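Local coordinates for N-acetylneuraminate lyase (Peptoclostridium difficile, PDB 4WOZ), which belongs to the dihydrodipicolinate synthetase family of lyases and aldolases and folds as a TIM barrel, eight parallel strands closed into a cylinder and wrapped by helices, at residues L37-R42 against G273-Y278; K16-A21 against S218-N223; A116-Y121 against H131-I136. One frame throughout, in Å; residues are numbered along the deposited sequence.

Contact 1: residues L37-R42 against G273-Y278; sequences LRQIIR and GVEAGY
Gln39 reaches out from the helix 34-48 and takes hold of the loop at Glu275. Gln39 CB rests against Val274 CG1 at 3.9 Å. CG then swings anti to the carbonyl carbon (chi1 -58°) and the chain runs on extended, carrying the amide to the N-H of Glu275. At the tip, Gln39 OE1 accepts the backbone N-H of Glu275 at 2.9 Å, a straight bond (166° at the hydrogen) that meets the oxygen almost head-on to its C=O. The same Gln39 OE1 lies 3.3 Å from Glu275 CB. Gln39 NE2 faces the Glu275 carboxylate without bonding to it: Glu275 OE2 stands 3.9 Å off, the two flat groups are turned 74° apart, and this carboxylate forms a salt bridge with Lys35.

The loop segment begins where the helix 261-271 ends. Gly273, with positive phi, is the C-prime residue of a Schellman motif, and Glu275 sits at the centre of an inverse gamma turn. In the TIM barrel the contact joins the helix that follows the first strand to the loop between the last two helices of the chain.

Beside Gln39 the contact is apolar. Ile40 CG1 presses on Val274 CG1 at 3.4 Å, closer than usual for two carbons, the two side chains crossing nearly at right angles. Further out, Ile40 CD1 approaches Ala276 CA loosely, at 4.2 Å, while Ala276 backs onto Lys266 and Leu269 of the helix 261-271.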
# COMPACT_ATOMS: atom_id res chain seq x y z
N LEU A 37 6.75 11.72 35.60
CA LEU A 37 6.23 10.39 35.31
C LEU A 37 5.25 9.97 36.39
O LEU A 37 4.18 9.43 36.10
CB LEU A 37 7.37 9.37 35.22
CG LEU A 37 6.99 7.89 35.10
CD1 LEU A 37 6.00 7.68 33.96
CD2 LEU A 37 8.25 7.08 34.88
N ARG A 38 5.60 10.24 37.65
CA ARG A 38 4.73 9.89 38.77
C ARG A 38 3.44 10.73 38.74
O ARG A 38 2.38 10.26 39.15
CB ARG A 38 5.47 10.07 40.10
CG ARG A 38 6.42 8.92 40.41
CD ARG A 38 7.38 9.26 41.55
NE ARG A 38 8.30 8.15 41.83
CZ ARG A 38 7.95 7.02 42.43
NH1 ARG A 38 6.71 6.82 42.82
NH2 ARG A 38 8.86 6.07 42.62
N GLN A 39 3.53 11.96 38.25
CA GLN A 39 2.35 12.81 38.17
C GLN A 39 1.41 12.29 37.09
O GLN A 39 0.20 12.29 37.26
CB GLN A 39 2.75 14.26 37.87
CG GLN A 39 3.70 14.87 38.89
CD GLN A 39 3.97 16.35 38.63
OE1 GLN A 39 3.98 16.80 37.49
NE2 GLN A 39 4.19 17.10 39.70
N ILE A 40 1.98 11.86 35.96
CA ILE A 40 1.16 11.32 34.87
C ILE A 40 0.38 10.13 35.42
O ILE A 40 -0.83 10.02 35.25
CB ILE A 40 2.03 10.85 33.68
CG1 ILE A 40 2.69 12.06 32.99
CG2 ILE A 40 1.17 10.08 32.67
CD1 ILE A 40 3.67 11.67 31.88
N ILE A 41 1.10 9.23 36.08
CA ILE A 41 0.51 8.03 36.66
C ILE A 41 -0.61 8.40 37.63
O ILE A 41 -1.72 7.89 37.53
CB ILE A 41 1.58 7.22 37.41
CG1 ILE A 41 2.62 6.71 36.40
CG2 ILE A 41 0.93 6.06 38.18
CD1 ILE A 41 3.80 6.00 37.03
N ARG A 42 -0.30 9.29 38.58
CA ARG A 42 -1.28 9.74 39.57
C ARG A 42 -2.49 10.38 38.90
O ARG A 42 -3.62 10.24 39.37
CB ARG A 42 -0.62 10.75 40.52
CG ARG A 42 0.27 10.12 41.58
CD ARG A 42 -0.44 10.10 42.93
NE ARG A 42 -1.67 9.30 42.93
CZ ARG A 42 -1.70 7.98 43.04
NH1 ARG A 42 -0.58 7.29 43.16
NH2 ARG A 42 -2.87 7.35 43.04
N GLY A 273 -2.04 20.16 34.90
CA GLY A 273 -1.23 20.15 36.10
C GLY A 273 -0.21 19.03 36.20
O GLY A 273 0.24 18.68 37.29
N VAL A 274 0.16 18.47 35.05
CA VAL A 274 1.13 17.38 35.01
C VAL A 274 2.36 17.76 34.19
O VAL A 274 2.24 18.22 33.06
CB VAL A 274 0.48 16.11 34.39
CG1 VAL A 274 1.50 14.98 34.30
CG2 VAL A 274 -0.72 15.68 35.24
N GLU A 275 3.54 17.56 34.77
CA GLU A 275 4.78 17.88 34.08
C GLU A 275 5.13 16.80 33.06
O GLU A 275 6.11 16.08 33.22
CB GLU A 275 5.94 18.02 35.09
CG GLU A 275 5.84 19.25 35.98
CD GLU A 275 7.06 19.40 36.87
OE1 GLU A 275 8.19 19.47 36.33
OE2 GLU A 275 6.90 19.44 38.11
N ALA A 276 4.32 16.70 32.02
CA ALA A 276 4.53 15.70 30.97
C ALA A 276 5.84 15.98 30.25
O ALA A 276 6.48 15.07 29.71
CB ALA A 276 3.36 15.72 29.98
N GLY A 277 6.23 17.25 30.22
CA GLY A 277 7.48 17.63 29.59
C GLY A 277 7.57 17.54 28.07
O GLY A 277 6.62 17.83 27.35
N TYR A 278 8.75 17.12 27.61
CA TYR A 278 9.06 17.00 26.20
C TYR A 278 9.00 15.57 25.66
O TYR A 278 9.03 14.60 26.41
CB TYR A 278 10.47 17.52 25.93
CG TYR A 278 10.69 18.98 26.25
CD1 TYR A 278 10.40 19.97 25.32
CD2 TYR A 278 11.22 19.36 27.48
CE1 TYR A 278 10.63 21.31 25.60
CE2 TYR A 278 11.46 20.70 27.78
CZ TYR A 278 11.16 21.67 26.83
OH TYR A 278 11.39 23.00 27.10

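Contact 2: residues K16-A21 against S218-N223; sequences KGIYSA and STFNVN
Two main-chain carbonyls share the side-chain nitrogen of Asn221. Its ND2 lies 2.7 Å from Ala21 O, at the end of the strand 17-21, and 2.9 Å from Ser218 O of its own segment. Both bonds are well aligned, 162° and 175° at the hydrogen, although ND2 is modelled too close to another atom, so the exact lengths are somewhat doubtful. The other end of the amide is held as well: Asn221 OD1 takes a hydrogen bond from ND2 of Asn44, whose own OD1 pairs with Ser20 OG. Asn44, on the helix 34-48, thus bonds to both segments.

Ser20 points at the helix, and its OG packs on Phe220 CB at 3.2 Å. The Phe220 ring carries the apolar part of the contact. With chi2 at -2° the ring plane holds the bond from CA to CB, and this sets CD2 against the strand. There Phe220 CD2 meets Ile18 CG2 at 3.5 Å and the carbonyl Tyr19 O at 3.3 Å. The isoleucine crosses the ring side chain at about a right angle, and Met204 touches both. Beyond Ser20, Ala21 CB packs on the backbone of Ser218, 4.0 Å from its N.

The contact lies beside the seam of the TIM barrel, where the first strand pairs in parallel with the last, 214-217, through backbone bonds such as those of Tyr19 to Ala215 and Gly217; the segment 218-223 leads from that last strand into its helix. Since the Asn221 amide is buried, its partners matter: carbonyls at the nitrogen and an amide N-H at the oxygen favour one orientation of the group, consistent with the one modelled, and its polar atoms are paid for inside the core.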
# COMPACT_ATOMS: atom_id res chain seq x y z
N LYS A 16 -10.20 -7.09 32.34
CA LYS A 16 -11.14 -6.28 31.58
C LYS A 16 -11.11 -4.83 32.07
O LYS A 16 -10.83 -4.58 33.24
CB LYS A 16 -12.56 -6.84 31.70
CG LYS A 16 -12.68 -8.24 31.13
CD LYS A 16 -14.11 -8.76 31.15
CE LYS A 16 -14.16 -10.18 30.60
NZ LYS A 16 -15.55 -10.71 30.54
N GLY A 17 -11.38 -3.89 31.18
CA GLY A 17 -11.38 -2.50 31.60
C GLY A 17 -10.74 -1.50 30.66
O GLY A 17 -10.30 -1.85 29.56
N ILE A 18 -10.68 -0.25 31.11
CA ILE A 18 -10.10 0.85 30.35
C ILE A 18 -8.67 1.09 30.81
O ILE A 18 -8.44 1.37 31.99
CB ILE A 18 -10.91 2.15 30.56
CG1 ILE A 18 -12.38 1.91 30.23
CG2 ILE A 18 -10.33 3.27 29.70
CD1 ILE A 18 -12.63 1.46 28.81
N TYR A 19 -7.72 0.99 29.89
CA TYR A 19 -6.32 1.21 30.23
C TYR A 19 -5.72 2.38 29.48
O TYR A 19 -5.93 2.52 28.28
CB TYR A 19 -5.47 -0.02 29.89
CG TYR A 19 -5.77 -1.27 30.68
CD1 TYR A 19 -6.91 -2.03 30.42
CD2 TYR A 19 -4.89 -1.71 31.67
CE1 TYR A 19 -7.17 -3.20 31.11
CE2 TYR A 19 -5.14 -2.88 32.38
CZ TYR A 19 -6.28 -3.62 32.09
OH TYR A 19 -6.52 -4.78 32.79
N SER A 20 -4.95 3.22 30.18
CA SER A 20 -4.28 4.33 29.53
C SER A 20 -2.90 3.85 29.10
O SER A 20 -2.18 3.23 29.89
CB SER A 20 -4.09 5.52 30.49
OG SER A 20 -5.27 6.30 30.61
N ALA A 21 -2.54 4.10 27.84
CA ALA A 21 -1.21 3.74 27.37
C ALA A 21 -0.37 4.86 27.98
O ALA A 21 -0.35 5.98 27.49
CB ALA A 21 -1.15 3.77 25.84
N SER A 218 -3.98 5.87 24.02
CA SER A 218 -3.04 6.93 24.35
C SER A 218 -3.74 8.21 24.78
O SER A 218 -3.22 8.95 25.61
CB SER A 218 -2.17 7.23 23.13
OG SER A 218 -2.96 7.80 22.10
N THR A 219 -4.93 8.48 24.23
CA THR A 219 -5.65 9.70 24.57
C THR A 219 -6.34 9.64 25.92
O THR A 219 -6.81 10.66 26.42
CB THR A 219 -6.69 10.07 23.50
OG1 THR A 219 -7.76 9.11 23.50
CG2 THR A 219 -6.04 10.12 22.13
N PHE A 220 -6.40 8.45 26.50
CA PHE A 220 -7.03 8.27 27.81
C PHE A 220 -6.24 8.98 28.90
O PHE A 220 -6.76 9.26 29.98
CB PHE A 220 -7.17 6.77 28.13
CG PHE A 220 -8.05 6.01 27.17
CD1 PHE A 220 -8.69 6.66 26.12
CD2 PHE A 220 -8.20 4.64 27.29
CE1 PHE A 220 -9.48 5.96 25.21
CE2 PHE A 220 -8.99 3.92 26.39
CZ PHE A 220 -9.63 4.58 25.34
N ASN A 221 -4.97 9.27 28.64
CA ASN A 221 -4.14 9.98 29.60
C ASN A 221 -4.74 11.35 29.92
O ASN A 221 -4.55 11.88 31.02
CB ASN A 221 -2.72 10.18 29.06
CG ASN A 221 -1.90 8.91 29.12
OD1 ASN A 221 -1.29 8.60 30.15
ND2 ASN A 221 -1.88 8.16 28.03
N VAL A 222 -5.46 11.93 28.96
CA VAL A 222 -6.08 13.24 29.16
C VAL A 222 -7.59 13.24 28.94
O VAL A 222 -8.26 14.22 29.26
CB VAL A 222 -5.49 14.31 28.20
CG1 VAL A 222 -4.05 14.60 28.55
CG2 VAL A 222 -5.61 13.83 26.75
N ASN A 223 -8.11 12.14 28.39
CA ASN A 223 -9.53 12.06 28.10
C ASN A 223 -10.19 10.82 28.71
O ASN A 223 -11.23 10.37 28.23
CB ASN A 223 -9.72 12.06 26.57
CG ASN A 223 -11.13 12.45 26.14
OD1 ASN A 223 -11.70 13.40 26.67
ND2 ASN A 223 -11.68 11.73 25.17

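Contact 3: residues A116-Y121 against H131-I136; sequences AVTPFY and HYYNTI
Tyr133 OH donates to Ala116 O at 2.9 Å, tilted 27° from the carbonyl plane. The ring comes in with its edge toward that oxygen. The same hydroxyl is also approached by Thr118 OG1, a weak bond at 3.4 Å. Next door, Tyr132 OH gives Val117 O a weak hydrogen bond of 2.9 Å and in turn accepts from the backbone N of Ser93. The successive carbonyls of residues 116 and 117 are thus met, in crossed order, by two successive tyrosines of the helix.

These elements belong to one beta-alpha-beta unit of the TIM barrel, in which the strand 113-117 runs into the helix 126-138 and the chain returns through the strand 144-147. Val117 N donates to Gln90 OE1.

Tyr132, its CG anti to the backbone N (chi1 164°), offers one ring face to Pro119: Pro119 CD stands 3.8 Å from the centroid of the Tyr132 ring and only 12° off the normal, a CH-pi contact. Ile136 CD1 covers the opposite face near the rim and also meets Ala116 CB at 3.8 Å. Pro282 of a second subunit packs on Tyr132 as well.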
# COMPACT_ATOMS: atom_id res chain seq x y z
N ALA A 116 3.07 -7.95 24.08
CA ALA A 116 4.20 -7.95 23.16
C ALA A 116 3.78 -7.60 21.74
O ALA A 116 2.97 -8.30 21.13
CB ALA A 116 4.89 -9.32 23.18
N VAL A 117 4.32 -6.51 21.23
CA VAL A 117 4.01 -6.09 19.87
C VAL A 117 4.66 -7.09 18.92
O VAL A 117 5.64 -7.75 19.27
CB VAL A 117 4.57 -4.68 19.57
CG1 VAL A 117 6.07 -4.66 19.78
CG2 VAL A 117 4.24 -4.28 18.14
N THR A 118 4.10 -7.20 17.72
CA THR A 118 4.64 -8.09 16.71
C THR A 118 6.04 -7.56 16.36
O THR A 118 6.23 -6.36 16.20
CB THR A 118 3.77 -8.06 15.44
OG1 THR A 118 2.43 -8.44 15.78
CG2 THR A 118 4.31 -9.02 14.39
N PRO A 119 7.04 -8.45 16.26
CA PRO A 119 8.38 -7.97 15.93
C PRO A 119 8.35 -7.26 14.58
O PRO A 119 7.73 -7.74 13.63
CB PRO A 119 9.21 -9.26 15.92
CG PRO A 119 8.22 -10.29 15.47
CD PRO A 119 6.99 -9.93 16.27
N PHE A 120 9.02 -6.11 14.48
CA PHE A 120 9.00 -5.36 13.23
C PHE A 120 10.35 -5.07 12.56
O PHE A 120 11.38 -5.65 12.91
CB PHE A 120 8.21 -4.06 13.44
CG PHE A 120 8.76 -3.19 14.53
CD1 PHE A 120 9.79 -2.29 14.28
CD2 PHE A 120 8.23 -3.26 15.82
CE1 PHE A 120 10.29 -1.47 15.29
CE2 PHE A 120 8.72 -2.45 16.84
CZ PHE A 120 9.75 -1.55 16.57
N TYR A 121 10.31 -4.15 11.60
CA TYR A 121 11.46 -3.74 10.80
C TYR A 121 11.79 -4.86 9.82
O TYR A 121 11.65 -4.69 8.61
CB TYR A 121 12.69 -3.45 11.67
CG TYR A 121 13.83 -2.91 10.86
CD1 TYR A 121 13.85 -1.57 10.45
CD2 TYR A 121 14.85 -3.74 10.41
CE1 TYR A 121 14.85 -1.09 9.62
CE2 TYR A 121 15.86 -3.27 9.57
CZ TYR A 121 15.85 -1.94 9.18
OH TYR A 121 16.83 -1.47 8.34
N HIS A 131 6.91 -18.27 17.40
CA HIS A 131 7.95 -18.67 18.34
C HIS A 131 8.32 -17.49 19.23
O HIS A 131 8.64 -17.67 20.40
CB HIS A 131 9.20 -19.16 17.60
CG HIS A 131 10.33 -19.53 18.52
ND1 HIS A 131 11.45 -18.75 18.66
CD2 HIS A 131 10.49 -20.58 19.35
CE1 HIS A 131 12.26 -19.31 19.54
NE2 HIS A 131 11.70 -20.42 19.98
N TYR A 132 8.26 -16.29 18.66
CA TYR A 132 8.56 -15.08 19.41
C TYR A 132 7.61 -14.97 20.61
O TYR A 132 8.05 -14.74 21.73
CB TYR A 132 8.43 -13.88 18.46
CG TYR A 132 8.33 -12.50 19.11
CD1 TYR A 132 7.10 -11.98 19.49
CD2 TYR A 132 9.46 -11.71 19.28
CE1 TYR A 132 6.99 -10.70 20.01
CE2 TYR A 132 9.37 -10.42 19.80
CZ TYR A 132 8.13 -9.92 20.16
OH TYR A 132 8.01 -8.63 20.64
N TYR A 133 6.32 -15.17 20.37
CA TYR A 133 5.33 -15.08 21.44
C TYR A 133 5.45 -16.22 22.47
O TYR A 133 5.39 -15.98 23.68
CB TYR A 133 3.91 -15.05 20.85
CG TYR A 133 3.52 -13.68 20.30
CD1 TYR A 133 3.49 -12.57 21.13
CD2 TYR A 133 3.19 -13.51 18.96
CE1 TYR A 133 3.12 -11.31 20.65
CE2 TYR A 133 2.83 -12.25 18.46
CZ TYR A 133 2.80 -11.16 19.31
OH TYR A 133 2.42 -9.92 18.84
N ASN A 134 5.61 -17.45 22.00
CA ASN A 134 5.75 -18.59 22.90
C ASN A 134 7.00 -18.46 23.77
O ASN A 134 6.97 -18.73 24.96
CB ASN A 134 5.81 -19.90 22.12
CG ASN A 134 4.50 -20.23 21.43
OD1 ASN A 134 3.45 -20.24 22.06
ND2 ASN A 134 4.57 -20.51 20.13
N THR A 135 8.10 -18.04 23.16
CA THR A 135 9.34 -17.88 23.90
C THR A 135 9.13 -16.89 25.04
O THR A 135 9.51 -17.15 26.18
CB THR A 135 10.48 -17.37 22.99
OG1 THR A 135 10.86 -18.39 22.06
CG2 THR A 135 11.70 -16.98 23.81
N ILE A 136 8.50 -15.77 24.73
CA ILE A 136 8.25 -14.74 25.73
C ILE A 136 7.39 -15.22 26.90
O ILE A 136 7.83 -15.17 28.05
CB ILE A 136 7.57 -13.51 25.10
CG1 ILE A 136 8.53 -12.82 24.13
CG2 ILE A 136 7.11 -12.54 26.19
CD1 ILE A 136 7.93 -11.65 23.40

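Contact 2 is the core piece, its centre about 7 Å from that of the chain. Contacts 1 and 3 have their centres about 16 and 17 Å from the chain's centre, on opposite sides of it. Contact 3 is nevertheless buried, with a second subunit within reach; contact 1 is only partly buried and met by no other chain of the assembly. Contacts 2 and 3 both reach the barrel sheet, one beside the join of first and last strands, the other binding a strand to its following helix. Strand 17-21 of contact 2 leads on to helix 34-48 of contact 1, and Ile40 CG2 touches Asn221 OD1. The amide accepts through oxygen in contact 1 and donates through nitrogen in contact 2; contact 3 uses tyrosine hydroxyls.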